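Local atomic coordinates of Alr1585 protein (PDB entry 5C2I), a protein that binds haem and, as a DyP-type (dye-decolorizing) peroxidase, probably uses hydrogen peroxide to oxidise dyes and other substrates. Residues 200-205 against 308-313; 205-210 against 363-368; 297-302 against 314-319; 328-333 against 418-423. The protein carries 1 engineered substitution. One frame throughout, in Å; residues are numbered along the deposited sequence.

In the fold
Three of the four contacts touch one haem, and interaction 3 lies beside it. Interactions 1 and 2 share Val205, in the loop between strand 195-196 and helix 212-221, and their centres are 11 Å apart; both reach the haem from the side of the iron-bound water, through 200-205 and Arg364. Interaction 4 holds the other face through helix 330-334, about 17 Å from each of them between centres. Interaction 3 folds up the loop that leads from helix 281-289 to this helix and touches interactions 1 and 4. Along the chain, 308-313 runs into 314-319, while strand 363-369 and the loop with 418-423 come later. Residues distant in sequence thus build both sides of the haem pocket.

Interaction 1 (200-205 against 308-313); sequences GFVHGV and VTPTNN. Engineered in segment 200-205: His203 (natural residue Asp). With HEM (protoporphyrin IX containing Fe), chain E.
Val202 opens the contact by laying its CG1 methyl 4.2 Å from CG of the Pro310 ring. With CG1 opposite its backbone N (chi1 178°), the side chain reaches the proline while its carbonyl stays on the haem side. His203 leaves this apolar patch. It is an engineered residue replacing the natural Asp of the GXXDG motif that marks DyP-type peroxidases. Its NE2 comes 2.7 Å from water 1, and that water is bound to the haem iron at 2.3 Å. The imidazole meets the porphyrin by an edge, CD2 lying 3.2 Å from haem C4A. Gly204 has only its backbone to offer: its N donates to propionate oxygen O2A of the haem (2.7 Å, 146°). Val205 then returns to the second segment, its CG2 methyl 4.0 Å from Pro310 CG, the same carbon that Val202 touches. That methyl also rests 3.8 Å from haem CBA. Its other methyl, CG1, faces Asn312 OD1, an oxygen hydrogen-bonded to Arg337. No hydrogen bond joins 200-205 to 308-313, so the two loops hold together by van der Waals contact round one proline, while Gly204 N and the engineered His203 side chain turn to the haem and its water.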
# COMPACT_ATOMS: atom_id res chain seq x y z
N GLY A 200 13.75 2.20 -17.37
CA GLY A 200 12.42 2.76 -17.12
C GLY A 200 11.42 2.49 -18.23
O GLY A 200 10.30 2.96 -18.16
N PHE A 201 11.79 1.72 -19.24
CA PHE A 201 10.90 1.42 -20.34
C PHE A 201 10.12 0.13 -20.13
O PHE A 201 10.67 -0.89 -19.72
CB PHE A 201 11.68 1.32 -21.66
CG PHE A 201 12.34 2.62 -22.08
CD1 PHE A 201 13.50 3.04 -21.44
CD2 PHE A 201 11.78 3.41 -23.05
CE1 PHE A 201 14.12 4.22 -21.82
CE2 PHE A 201 12.37 4.63 -23.41
CZ PHE A 201 13.53 5.05 -22.79
N VAL A 202 8.85 0.17 -20.44
CA VAL A 202 8.01 -1.04 -20.41
C VAL A 202 8.65 -2.09 -21.30
O VAL A 202 9.17 -1.78 -22.38
CB VAL A 202 6.59 -0.74 -20.87
CG1 VAL A 202 5.75 -2.02 -20.88
CG2 VAL A 202 5.97 0.21 -19.88
N HIS A 203 8.63 -3.33 -20.83
CA HIS A 203 9.46 -4.38 -21.41
C HIS A 203 8.70 -5.66 -21.53
O HIS A 203 7.96 -6.03 -20.59
CB HIS A 203 10.70 -4.56 -20.54
CG HIS A 203 11.83 -5.25 -21.24
ND1 HIS A 203 12.54 -6.26 -20.65
CD2 HIS A 203 12.35 -5.10 -22.47
CE1 HIS A 203 13.48 -6.68 -21.48
NE2 HIS A 203 13.38 -6.00 -22.59
N GLY A 204 8.90 -6.35 -22.65
CA GLY A 204 8.21 -7.60 -22.94
C GLY A 204 6.97 -7.41 -23.78
O GLY A 204 6.16 -8.32 -23.87
N VAL A 205 6.83 -6.25 -24.43
CA VAL A 205 5.60 -5.93 -25.14
C VAL A 205 5.42 -6.83 -26.41
O VAL A 205 4.35 -7.44 -26.60
CB VAL A 205 5.57 -4.45 -25.58
CG1 VAL A 205 4.33 -4.16 -26.36
CG2 VAL A 205 5.71 -3.53 -24.39
N VAL A 308 -1.63 1.94 -20.25
CA VAL A 308 -1.07 0.91 -19.35
C VAL A 308 -0.74 -0.36 -20.14
O VAL A 308 0.32 -0.97 -19.90
CB VAL A 308 -2.02 0.59 -18.18
CG1 VAL A 308 -1.52 -0.59 -17.37
CG2 VAL A 308 -2.17 1.82 -17.28
N THR A 309 -1.63 -0.76 -21.06
CA THR A 309 -1.33 -1.85 -22.03
C THR A 309 -0.95 -1.22 -23.39
O THR A 309 -1.82 -0.74 -24.14
CB THR A 309 -2.54 -2.79 -22.17
OG1 THR A 309 -2.77 -3.39 -20.88
CG2 THR A 309 -2.30 -3.89 -23.19
N PRO A 310 0.34 -1.12 -23.67
CA PRO A 310 0.77 -0.47 -24.90
C PRO A 310 0.37 -1.21 -26.15
O PRO A 310 0.24 -2.44 -26.14
CB PRO A 310 2.31 -0.49 -24.82
CG PRO A 310 2.65 -1.10 -23.50
CD PRO A 310 1.45 -1.72 -22.92
N THR A 311 0.16 -0.47 -27.22
CA THR A 311 -0.14 -1.11 -28.47
C THR A 311 1.10 -1.81 -29.07
O THR A 311 2.22 -1.33 -28.90
CB THR A 311 -0.74 -0.11 -29.49
OG1 THR A 311 -1.33 -0.85 -30.56
CG2 THR A 311 0.30 0.85 -30.05
N ASN A 312 0.85 -2.92 -29.77
CA ASN A 312 1.84 -3.56 -30.63
C ASN A 312 1.43 -3.61 -32.07
O ASN A 312 2.09 -4.27 -32.91
CB ASN A 312 2.17 -4.97 -30.13
CG ASN A 312 3.56 -5.42 -30.59
OD1 ASN A 312 4.49 -4.61 -30.64
ND2 ASN A 312 3.66 -6.66 -30.97
N ASN A 313 0.34 -2.88 -32.38
CA ASN A 313 -0.25 -3.00 -33.66
C ASN A 313 0.31 -1.93 -34.58
O ASN A 313 -0.32 -0.93 -34.83
CB ASN A 313 -1.76 -2.91 -33.62
CG ASN A 313 -2.37 -3.22 -34.96
OD1 ASN A 313 -2.03 -4.24 -35.59
ND2 ASN A 313 -3.32 -2.38 -35.40
CHA HEM E . 12.27 -4.95 -27.36
CHB HEM E . 14.96 -3.15 -23.78
CHC HEM E . 18.44 -6.35 -24.82
CHD HEM E . 15.83 -7.94 -28.54
C1A HEM E . 12.71 -4.16 -26.31
C2A HEM E . 11.98 -3.08 -25.74
C3A HEM E . 12.74 -2.58 -24.74
C4A HEM E . 13.91 -3.37 -24.67
CMA HEM E . 12.41 -1.44 -23.81
CAA HEM E . 10.60 -2.55 -26.16
CBA HEM E . 9.37 -3.19 -25.52
CGA HEM E . 9.34 -4.65 -25.87
O1A HEM E . 8.86 -5.07 -26.97
O2A HEM E . 9.81 -5.45 -25.06
C1B HEM E . 16.12 -3.92 -23.75
C2B HEM E . 17.17 -3.74 -22.78
C3B HEM E . 18.11 -4.64 -23.03
C4B HEM E . 17.65 -5.35 -24.23
CMB HEM E . 17.15 -2.75 -21.67
CAB HEM E . 19.37 -4.98 -22.33
CBB HEM E . 19.59 -4.72 -21.02
C1C HEM E . 18.06 -7.05 -25.98
C2C HEM E . 18.85 -7.92 -26.70
C3C HEM E . 18.11 -8.35 -27.77
C4C HEM E . 16.85 -7.74 -27.67
CMC HEM E . 20.23 -8.40 -26.37
CAC HEM E . 18.48 -9.25 -28.86
CBC HEM E . 19.66 -9.45 -29.39
C1D HEM E . 14.60 -7.30 -28.41
C2D HEM E . 13.49 -7.60 -29.31
C3D HEM E . 12.52 -6.74 -29.02
C4D HEM E . 13.04 -5.95 -27.88
CMD HEM E . 13.43 -8.65 -30.40
CAD HEM E . 11.16 -6.69 -29.66
CBD HEM E . 11.12 -5.84 -30.94
CGD HEM E . 9.75 -5.89 -31.52
O1D HEM E . 9.20 -4.80 -31.72
O2D HEM E . 9.16 -6.98 -31.82
NA HEM E . 13.92 -4.28 -25.69
NB HEM E . 16.50 -4.81 -24.61
NC HEM E . 16.87 -6.86 -26.63
ND HEM E . 14.32 -6.26 -27.62
FE HEM E . 15.39 -5.54 -26.18
O HOH W 1 14.70 -7.20 -24.68

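Interaction 2 (205-210 against 363-368); sequences VSQPLF and TRRAVS. With HEM (protoporphyrin IX containing Fe), chain E.
Gln207 and Arg364 form the tight part of this contact. The side-chain amide of Gln207 pairs with the main chain of Arg364: OE1 accepts a hydrogen bond from Arg364 N, in the carbonyl plane and on a lone pair (2.9 Å, 164°), and NE2 donates to Arg364 O at 2.8 Å. A bend at chi2 (-93°) brings the amide round to these two groups, at the start of strand 363-369. From there the Arg364 side chain runs over the haem, one guanidinium face on C4D. Its NH2 reaches Ser206 O at 2.8 Å from above that carbonyl plane and haem propionate O2A, while NH1 binds O2A (2.9 Å) and water 1. This is consistent with the distal arginine of DyP-type peroxidases. A leucine in place of Arg364 would probably leave propionate O2A, still bonded by Gly204 N, less firmly held, and Ser206 O without its NH2 donor. Ser206 OG bonds the other propionate, 2.6 Å from haem O2D. The opposite end is looser. Thr363 OG1 meets Pro208 CG at 3.4 Å and the edge of the Phe210 ring, and Arg365, its NE and NH2 held by the carbonyls of Asn33 and Ile34, reaches Pro208 O through water 3.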
# COMPACT_ATOMS: atom_id res chain seq x y z
N VAL A 205 6.83 -6.25 -24.43
CA VAL A 205 5.60 -5.93 -25.14
C VAL A 205 5.42 -6.83 -26.41
O VAL A 205 4.35 -7.44 -26.60
CB VAL A 205 5.57 -4.45 -25.58
CG1 VAL A 205 4.33 -4.16 -26.36
CG2 VAL A 205 5.71 -3.53 -24.39
N SER A 206 6.44 -6.87 -27.27
CA SER A 206 6.33 -7.56 -28.57
C SER A 206 6.99 -8.93 -28.55
O SER A 206 8.23 -9.04 -28.43
CB SER A 206 6.96 -6.71 -29.67
OG SER A 206 6.77 -7.34 -30.92
N GLN A 207 6.16 -9.96 -28.63
CA GLN A 207 6.63 -11.35 -28.57
C GLN A 207 6.04 -12.22 -29.68
O GLN A 207 4.88 -12.03 -30.06
CB GLN A 207 6.26 -11.98 -27.25
CG GLN A 207 6.84 -11.30 -26.04
CD GLN A 207 8.15 -11.91 -25.60
OE1 GLN A 207 8.98 -12.34 -26.42
NE2 GLN A 207 8.31 -12.00 -24.29
N PRO A 208 6.81 -13.18 -30.18
CA PRO A 208 6.17 -14.29 -30.89
C PRO A 208 5.15 -14.98 -30.00
O PRO A 208 5.44 -15.22 -28.82
CB PRO A 208 7.32 -15.24 -31.19
CG PRO A 208 8.56 -14.48 -30.97
CD PRO A 208 8.26 -13.41 -29.98
N LEU A 209 3.98 -15.30 -30.55
CA LEU A 209 2.91 -15.92 -29.77
C LEU A 209 2.60 -17.29 -30.31
O LEU A 209 2.58 -17.51 -31.55
CB LEU A 209 1.64 -15.05 -29.81
CG LEU A 209 1.86 -13.60 -29.34
CD1 LEU A 209 0.52 -12.87 -29.37
CD2 LEU A 209 2.44 -13.56 -27.94
N PHE A 210 2.28 -18.20 -29.39
CA PHE A 210 2.04 -19.62 -29.71
C PHE A 210 0.76 -20.18 -29.10
O PHE A 210 0.06 -20.91 -29.76
CB PHE A 210 3.22 -20.46 -29.19
CG PHE A 210 4.54 -20.00 -29.71
CD1 PHE A 210 4.95 -20.33 -30.99
CD2 PHE A 210 5.37 -19.21 -28.94
CE1 PHE A 210 6.17 -19.87 -31.48
CE2 PHE A 210 6.58 -18.75 -29.43
CZ PHE A 210 6.97 -19.12 -30.69
N THR A 363 12.06 -15.34 -28.67
CA THR A 363 11.01 -15.33 -27.66
C THR A 363 11.67 -15.04 -26.32
O THR A 363 12.46 -15.83 -25.82
CB THR A 363 10.30 -16.69 -27.66
OG1 THR A 363 9.70 -16.93 -28.94
CG2 THR A 363 9.24 -16.79 -26.56
N ARG A 364 11.40 -13.87 -25.77
CA ARG A 364 12.15 -13.35 -24.62
C ARG A 364 11.48 -13.79 -23.28
O ARG A 364 10.22 -13.75 -23.14
CB ARG A 364 12.27 -11.84 -24.72
CG ARG A 364 13.16 -11.41 -25.89
CD ARG A 364 13.23 -9.90 -26.05
NE ARG A 364 11.91 -9.45 -26.49
CZ ARG A 364 11.31 -8.34 -26.09
NH1 ARG A 364 11.90 -7.51 -25.26
NH2 ARG A 364 10.10 -8.05 -26.53
N ARG A 365 12.30 -14.17 -22.33
CA ARG A 365 11.84 -14.57 -21.00
C ARG A 365 12.72 -13.96 -19.93
O ARG A 365 13.16 -14.66 -19.00
CB ARG A 365 11.81 -16.11 -20.89
CG ARG A 365 10.97 -16.83 -21.94
CD ARG A 365 9.48 -16.69 -21.68
NE ARG A 365 8.67 -17.34 -22.72
CZ ARG A 365 7.75 -16.74 -23.47
NH1 ARG A 365 7.61 -15.43 -23.43
NH2 ARG A 365 7.03 -17.43 -24.36
N ALA A 366 13.05 -12.68 -20.13
CA ALA A 366 14.03 -12.00 -19.29
C ALA A 366 13.43 -11.57 -17.95
O ALA A 366 12.19 -11.43 -17.81
CB ALA A 366 14.61 -10.80 -20.02
N VAL A 367 14.30 -11.34 -16.98
CA VAL A 367 13.90 -10.83 -15.66
C VAL A 367 14.98 -9.89 -15.19
O VAL A 367 16.10 -9.88 -15.75
CB VAL A 367 13.67 -11.92 -14.60
CG1 VAL A 367 12.50 -12.81 -14.98
CG2 VAL A 367 14.91 -12.77 -14.43
N SER A 368 14.70 -9.14 -14.14
CA SER A 368 15.68 -8.16 -13.66
C SER A 368 16.53 -8.70 -12.50
O SER A 368 16.12 -9.60 -11.79
CB SER A 368 14.93 -6.89 -13.23
OG SER A 368 14.50 -6.22 -14.41
CHA HEM E . 12.27 -4.95 -27.36
CHB HEM E . 14.96 -3.15 -23.78
CHC HEM E . 18.44 -6.35 -24.82
CHD HEM E . 15.83 -7.94 -28.54
C1A HEM E . 12.71 -4.16 -26.31
C2A HEM E . 11.98 -3.08 -25.74
C3A HEM E . 12.74 -2.58 -24.74
C4A HEM E . 13.91 -3.37 -24.67
CMA HEM E . 12.41 -1.44 -23.81
CAA HEM E . 10.60 -2.55 -26.16
CBA HEM E . 9.37 -3.19 -25.52
CGA HEM E . 9.34 -4.65 -25.87
O1A HEM E . 8.86 -5.07 -26.97
O2A HEM E . 9.81 -5.45 -25.06
C1B HEM E . 16.12 -3.92 -23.75
C2B HEM E . 17.17 -3.74 -22.78
C3B HEM E . 18.11 -4.64 -23.03
C4B HEM E . 17.65 -5.35 -24.23
CMB HEM E . 17.15 -2.75 -21.67
CAB HEM E . 19.37 -4.98 -22.33
CBB HEM E . 19.59 -4.72 -21.02
C1C HEM E . 18.06 -7.05 -25.98
C2C HEM E . 18.85 -7.92 -26.70
C3C HEM E . 18.11 -8.35 -27.77
C4C HEM E . 16.85 -7.74 -27.67
CMC HEM E . 20.23 -8.40 -26.37
CAC HEM E . 18.48 -9.25 -28.86
CBC HEM E . 19.66 -9.45 -29.39
C1D HEM E . 14.60 -7.30 -28.41
C2D HEM E . 13.49 -7.60 -29.31
C3D HEM E . 12.52 -6.74 -29.02
C4D HEM E . 13.04 -5.95 -27.88
CMD HEM E . 13.43 -8.65 -30.40
CAD HEM E . 11.16 -6.69 -29.66
CBD HEM E . 11.12 -5.84 -30.94
CGD HEM E . 9.75 -5.89 -31.52
O1D HEM E . 9.20 -4.80 -31.72
O2D HEM E . 9.16 -6.98 -31.82
NA HEM E . 13.92 -4.28 -25.69
NB HEM E . 16.50 -4.81 -24.61
NC HEM E . 16.87 -6.86 -26.63
ND HEM E . 14.32 -6.26 -27.62
FE HEM E . 15.39 -5.54 -26.18
O HOH W 2 10.51 -11.06 -28.43
O HOH W 3 5.48 -15.92 -26.17
O HOH W 1 14.70 -7.20 -24.68

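Interaction 3 (297-302 against 314-319)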
# COMPACT_ATOMS: atom_id res chain seq x y z
N PRO A 297 4.64 3.53 -29.27
CA PRO A 297 5.61 3.44 -30.37
C PRO A 297 5.92 4.80 -30.98
O PRO A 297 5.00 5.57 -31.30
CB PRO A 297 4.90 2.56 -31.41
CG PRO A 297 3.87 1.80 -30.62
CD PRO A 297 3.41 2.78 -29.56
N VAL A 298 7.20 5.13 -31.09
CA VAL A 298 7.59 6.43 -31.59
C VAL A 298 7.30 6.55 -33.10
O VAL A 298 7.22 7.66 -33.61
CB VAL A 298 9.08 6.76 -31.25
CG1 VAL A 298 10.03 6.01 -32.16
CG2 VAL A 298 9.33 8.28 -31.33
N THR A 299 7.10 5.43 -33.80
CA THR A 299 6.69 5.52 -35.20
C THR A 299 5.29 6.14 -35.30
O THR A 299 4.97 6.74 -36.30
CB THR A 299 6.81 4.16 -35.98
OG1 THR A 299 6.74 4.41 -37.38
CG2 THR A 299 5.75 3.18 -35.58
N LEU A 300 4.49 6.00 -34.24
CA LEU A 300 3.11 6.45 -34.25
C LEU A 300 2.90 7.80 -33.62
O LEU A 300 1.89 8.43 -33.88
CB LEU A 300 2.21 5.43 -33.55
CG LEU A 300 2.17 4.00 -34.12
CD1 LEU A 300 1.19 3.16 -33.33
CD2 LEU A 300 1.80 3.99 -35.61
N SER A 301 3.82 8.27 -32.78
CA SER A 301 3.57 9.43 -31.98
C SER A 301 4.87 10.08 -31.56
O SER A 301 5.83 9.39 -31.24
CB SER A 301 2.80 9.05 -30.69
OG SER A 301 2.52 10.20 -29.91
N ASP A 302 4.85 11.40 -31.47
CA ASP A 302 5.94 12.16 -30.88
C ASP A 302 5.71 12.52 -29.41
O ASP A 302 6.51 13.25 -28.80
CB ASP A 302 6.25 13.44 -31.70
CG ASP A 302 5.19 14.51 -31.63
OD1 ASP A 302 4.03 14.28 -31.24
OD2 ASP A 302 5.54 15.64 -31.98
N PHE A 314 1.51 -2.17 -35.09
CA PHE A 314 2.06 -1.24 -36.01
C PHE A 314 3.11 -1.91 -36.84
O PHE A 314 3.60 -3.01 -36.53
CB PHE A 314 2.68 -0.05 -35.27
CG PHE A 314 3.85 -0.38 -34.40
CD1 PHE A 314 3.67 -0.82 -33.11
CD2 PHE A 314 5.15 -0.30 -34.89
CE1 PHE A 314 4.76 -1.17 -32.31
CE2 PHE A 314 6.22 -0.64 -34.11
CZ PHE A 314 6.04 -1.08 -32.80
N ASN A 315 3.42 -1.22 -37.93
CA ASN A 315 4.58 -1.59 -38.69
C ASN A 315 5.21 -0.25 -39.07
O ASN A 315 4.81 0.81 -38.56
CB ASN A 315 4.18 -2.48 -39.88
CG ASN A 315 3.14 -1.84 -40.77
OD1 ASN A 315 3.28 -0.69 -41.16
ND2 ASN A 315 2.05 -2.54 -41.05
N TYR A 316 6.20 -0.27 -39.93
CA TYR A 316 6.85 0.99 -40.25
C TYR A 316 6.48 1.49 -41.68
O TYR A 316 7.16 2.37 -42.24
CB TYR A 316 8.34 0.80 -40.11
CG TYR A 316 8.75 0.43 -38.69
CD1 TYR A 316 8.56 1.32 -37.65
CD2 TYR A 316 9.35 -0.80 -38.40
CE1 TYR A 316 8.95 0.99 -36.35
CE2 TYR A 316 9.73 -1.15 -37.10
CZ TYR A 316 9.51 -0.27 -36.08
OH TYR A 316 9.88 -0.61 -34.79
N ASP A 317 5.37 0.98 -42.21
CA ASP A 317 4.86 1.37 -43.55
C ASP A 317 4.48 2.85 -43.64
O ASP A 317 4.54 3.41 -44.72
CB ASP A 317 3.65 0.50 -44.00
CG ASP A 317 4.02 -0.97 -44.27
OD1 ASP A 317 5.18 -1.40 -44.08
OD2 ASP A 317 3.11 -1.75 -44.64
N GLY A 318 4.08 3.48 -42.54
CA GLY A 318 3.83 4.91 -42.48
C GLY A 318 5.08 5.74 -42.18
O GLY A 318 4.98 6.95 -41.98
N ASP A 319 6.25 5.09 -42.22
CA ASP A 319 7.50 5.66 -41.71
C ASP A 319 8.67 5.08 -42.51
O ASP A 319 9.71 4.70 -41.94
CB ASP A 319 7.62 5.33 -40.23
CG ASP A 319 8.73 6.09 -39.51
OD1 ASP A 319 9.24 7.11 -40.03
OD2 ASP A 319 9.01 5.68 -38.36
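Pro297 lies over one face of the Phe314 ring, with CB 4.0 Å from the ring centroid and only 15° off its normal, a CH-pi contact displaced toward the rim. Proline CG reaches that same rim, 3.5 Å from Phe314 CE1. The ring stands there because its CG sits between the backbone N and the carbonyl carbon (chi1 64°). Thr299 meets the ring at CD2, its CG2 methyl 3.6 Å from Phe314 CD2 and oblique to the ring. Leu300 supports the base of the phenylalanine, with CD1 4.0 Å from Phe314 CB. The hydroxyl of Thr299 faces Tyr316 and Asp319: OG1 lies in the plane of the Tyr316 ring, at its edge, and donates to Asp319 OD2 at 2.8 Å, on the anti side of that oxygen and 29° out of the carboxylate plane. Asp319 OD2 also accepts from Cys325 N and forms a salt bridge with Arg332. A valine in place of Thr299 has no hydroxyl to give Asp319 OD2, and would probably leave Asp319 less firmly tied to 297-302. Arg337 makes a cation-pi contact with Phe314, whose side chain comes within about 5 Å of the haem at the nearest atoms. An Asx turn at Asn315 leads into a type I beta turn from Tyr316 to Asp319, and the contact folds an irregular loop beside the haem pocket of this DyP-type peroxidase.

Interaction 4 (328-333 against 418-423); sequences HSHTRK and DPLIGQ. With HEM (protoporphyrin IX containing Fe), chain E.
The proximal side of the haem is built here by a histidine-carboxylate pair, His330 at the start of helix 330-334 and Asp418 in the loop before strand 428-431. His330 NE2 binds the iron at 2.1 Å. On the far side of the ring, ND1 donates to Asp418 OD2 at 2.7 Å and 168°, nearly in the ring plane and on the syn lone pair, although ring and carboxylate planes stand 67° apart. Asp418 CG opposite the backbone N (chi1 -180°) lets the carboxylate reach across to the histidine and leaves OD1 for its own loop. That oxygen accepts from Leu420 N (2.8 Å) and Ile421 N (3.0 Å), an Asx turn and an Asx motif that hold OD1. Leu420 CD2 covers one face of the imidazole, 3.7 Å from its centroid (CH-pi), and Ile421 CD1 meets the ring edge, 3.7 Å from His330 CE1. Lys333 runs past Asp418 the opposite way, its NZ bonded to the carbonyls of Trp404, Phe410 and Gly416. A buried carboxylate tied to ND1 would draw on the N-H and probably make NE2 a stronger donor to the iron, as in other haem peroxidases, where it is thought to favour the high-valent states.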
# COMPACT_ATOMS: atom_id res chain seq x y z
N HIS A 328 17.89 3.20 -36.46
CA HIS A 328 18.74 2.69 -35.40
C HIS A 328 18.03 2.34 -34.10
O HIS A 328 18.66 1.75 -33.24
CB HIS A 328 19.88 3.69 -35.11
CG HIS A 328 19.39 4.99 -34.55
ND1 HIS A 328 19.40 6.16 -35.25
CD2 HIS A 328 18.85 5.28 -33.34
CE1 HIS A 328 18.90 7.13 -34.51
NE2 HIS A 328 18.55 6.62 -33.35
N SER A 329 16.76 2.75 -33.92
CA SER A 329 16.08 2.55 -32.67
C SER A 329 16.01 1.07 -32.36
O SER A 329 15.82 0.25 -33.26
CB SER A 329 14.69 3.18 -32.70
OG SER A 329 14.74 4.58 -32.97
N HIS A 330 16.18 0.74 -31.09
CA HIS A 330 16.23 -0.67 -30.68
C HIS A 330 15.11 -1.56 -31.28
O HIS A 330 15.41 -2.65 -31.79
CB HIS A 330 16.24 -0.75 -29.16
CG HIS A 330 16.33 -2.15 -28.62
ND1 HIS A 330 17.38 -3.00 -28.90
CD2 HIS A 330 15.54 -2.80 -27.73
CE1 HIS A 330 17.24 -4.11 -28.21
NE2 HIS A 330 16.14 -4.01 -27.48
N THR A 331 13.86 -1.10 -31.22
CA THR A 331 12.74 -1.89 -31.75
C THR A 331 12.82 -2.12 -33.23
O THR A 331 12.52 -3.21 -33.72
CB THR A 331 11.34 -1.31 -31.40
OG1 THR A 331 11.25 0.02 -31.88
CG2 THR A 331 11.09 -1.33 -29.90
N ARG A 332 13.30 -1.12 -33.95
CA ARG A 332 13.36 -1.22 -35.38
C ARG A 332 14.60 -2.00 -35.88
O ARG A 332 14.55 -2.63 -36.94
CB ARG A 332 13.34 0.19 -36.01
CG ARG A 332 13.08 0.19 -37.51
CD ARG A 332 12.58 1.51 -38.01
NE ARG A 332 12.22 1.42 -39.41
CZ ARG A 332 11.55 2.35 -40.09
NH1 ARG A 332 11.09 3.45 -39.50
NH2 ARG A 332 11.22 2.12 -41.36
N LYS A 333 15.69 -1.97 -35.11
CA LYS A 333 16.86 -2.81 -35.38
C LYS A 333 16.57 -4.30 -35.11
O LYS A 333 16.90 -5.16 -35.94
CB LYS A 333 18.01 -2.41 -34.48
CG LYS A 333 18.73 -1.16 -34.96
CD LYS A 333 19.74 -1.50 -36.05
CE LYS A 333 21.00 -0.67 -36.02
NZ LYS A 333 22.11 -1.24 -36.84
N ASP A 418 22.70 -0.19 -33.03
CA ASP A 418 21.63 -0.04 -32.04
C ASP A 418 22.22 0.70 -30.81
O ASP A 418 23.21 0.23 -30.27
CB ASP A 418 21.17 -1.46 -31.68
CG ASP A 418 20.05 -1.52 -30.66
OD1 ASP A 418 20.07 -0.78 -29.64
OD2 ASP A 418 19.18 -2.41 -30.88
N PRO A 419 21.68 1.90 -30.43
CA PRO A 419 22.31 2.69 -29.36
C PRO A 419 22.08 2.11 -27.98
O PRO A 419 22.81 2.43 -27.03
CB PRO A 419 21.61 4.05 -29.47
CG PRO A 419 20.26 3.69 -30.00
CD PRO A 419 20.53 2.61 -31.01
N LEU A 420 21.14 1.17 -27.88
CA LEU A 420 20.90 0.49 -26.63
C LEU A 420 21.83 -0.70 -26.42
O LEU A 420 22.45 -0.80 -25.38
CB LEU A 420 19.41 0.03 -26.59
CG LEU A 420 18.87 -0.41 -25.25
CD1 LEU A 420 18.85 0.75 -24.27
CD2 LEU A 420 17.46 -1.00 -25.40
N ILE A 421 21.95 -1.60 -27.42
CA ILE A 421 22.66 -2.86 -27.24
C ILE A 421 23.75 -3.14 -28.28
O ILE A 421 24.47 -4.15 -28.19
CB ILE A 421 21.70 -4.10 -27.27
CG1 ILE A 421 21.07 -4.27 -28.65
CG2 ILE A 421 20.67 -4.02 -26.21
CD1 ILE A 421 20.49 -5.65 -28.94
N GLY A 422 23.94 -2.26 -29.25
CA GLY A 422 24.91 -2.48 -30.28
C GLY A 422 26.35 -2.40 -29.78
O GLY A 422 26.71 -1.45 -29.09
N GLN A 423 27.16 -3.37 -30.16
CA GLN A 423 28.62 -3.38 -29.83
C GLN A 423 29.44 -3.53 -31.09
O GLN A 423 29.21 -4.49 -31.83
CB GLN A 423 29.00 -4.59 -28.93
CG GLN A 423 27.94 -5.22 -28.18
CD GLN A 423 28.44 -6.27 -27.20
OE1 GLN A 423 28.76 -5.93 -26.08
NE2 GLN A 423 28.35 -7.53 -27.57
CHA HEM E . 12.27 -4.95 -27.36
CHB HEM E . 14.96 -3.15 -23.78
CHC HEM E . 18.44 -6.35 -24.82
CHD HEM E . 15.83 -7.94 -28.54
C1A HEM E . 12.71 -4.16 -26.31
C2A HEM E . 11.98 -3.08 -25.74
C3A HEM E . 12.74 -2.58 -24.74
C4A HEM E . 13.91 -3.37 -24.67
CMA HEM E . 12.41 -1.44 -23.81
CAA HEM E . 10.60 -2.55 -26.16
CBA HEM E . 9.37 -3.19 -25.52
CGA HEM E . 9.34 -4.65 -25.87
O1A HEM E . 8.86 -5.07 -26.97
O2A HEM E . 9.81 -5.45 -25.06
C1B HEM E . 16.12 -3.92 -23.75
C2B HEM E . 17.17 -3.74 -22.78
C3B HEM E . 18.11 -4.64 -23.03
C4B HEM E . 17.65 -5.35 -24.23
CMB HEM E . 17.15 -2.75 -21.67
CAB HEM E . 19.37 -4.98 -22.33
CBB HEM E . 19.59 -4.72 -21.02
C1C HEM E . 18.06 -7.05 -25.98
C2C HEM E . 18.85 -7.92 -26.70
C3C HEM E . 18.11 -8.35 -27.77
C4C HEM E . 16.85 -7.74 -27.67
CMC HEM E . 20.23 -8.40 -26.37
CAC HEM E . 18.48 -9.25 -28.86
CBC HEM E . 19.66 -9.45 -29.39
C1D HEM E . 14.60 -7.30 -28.41
C2D HEM E . 13.49 -7.60 -29.31
C3D HEM E . 12.52 -6.74 -29.02
C4D HEM E . 13.04 -5.95 -27.88
CMD HEM E . 13.43 -8.65 -30.40
CAD HEM E . 11.16 -6.69 -29.66
CBD HEM E . 11.12 -5.84 -30.94
CGD HEM E . 9.75 -5.89 -31.52
O1D HEM E . 9.20 -4.80 -31.72
O2D HEM E . 9.16 -6.98 -31.82
NA HEM E . 13.92 -4.28 -25.69
NB HEM E . 16.50 -4.81 -24.61
NC HEM E . 16.87 -6.86 -26.63
ND HEM E . 14.32 -6.26 -27.62
FE HEM E . 15.39 -5.54 -26.18
O HOH W 1 14.70 -7.20 -24.68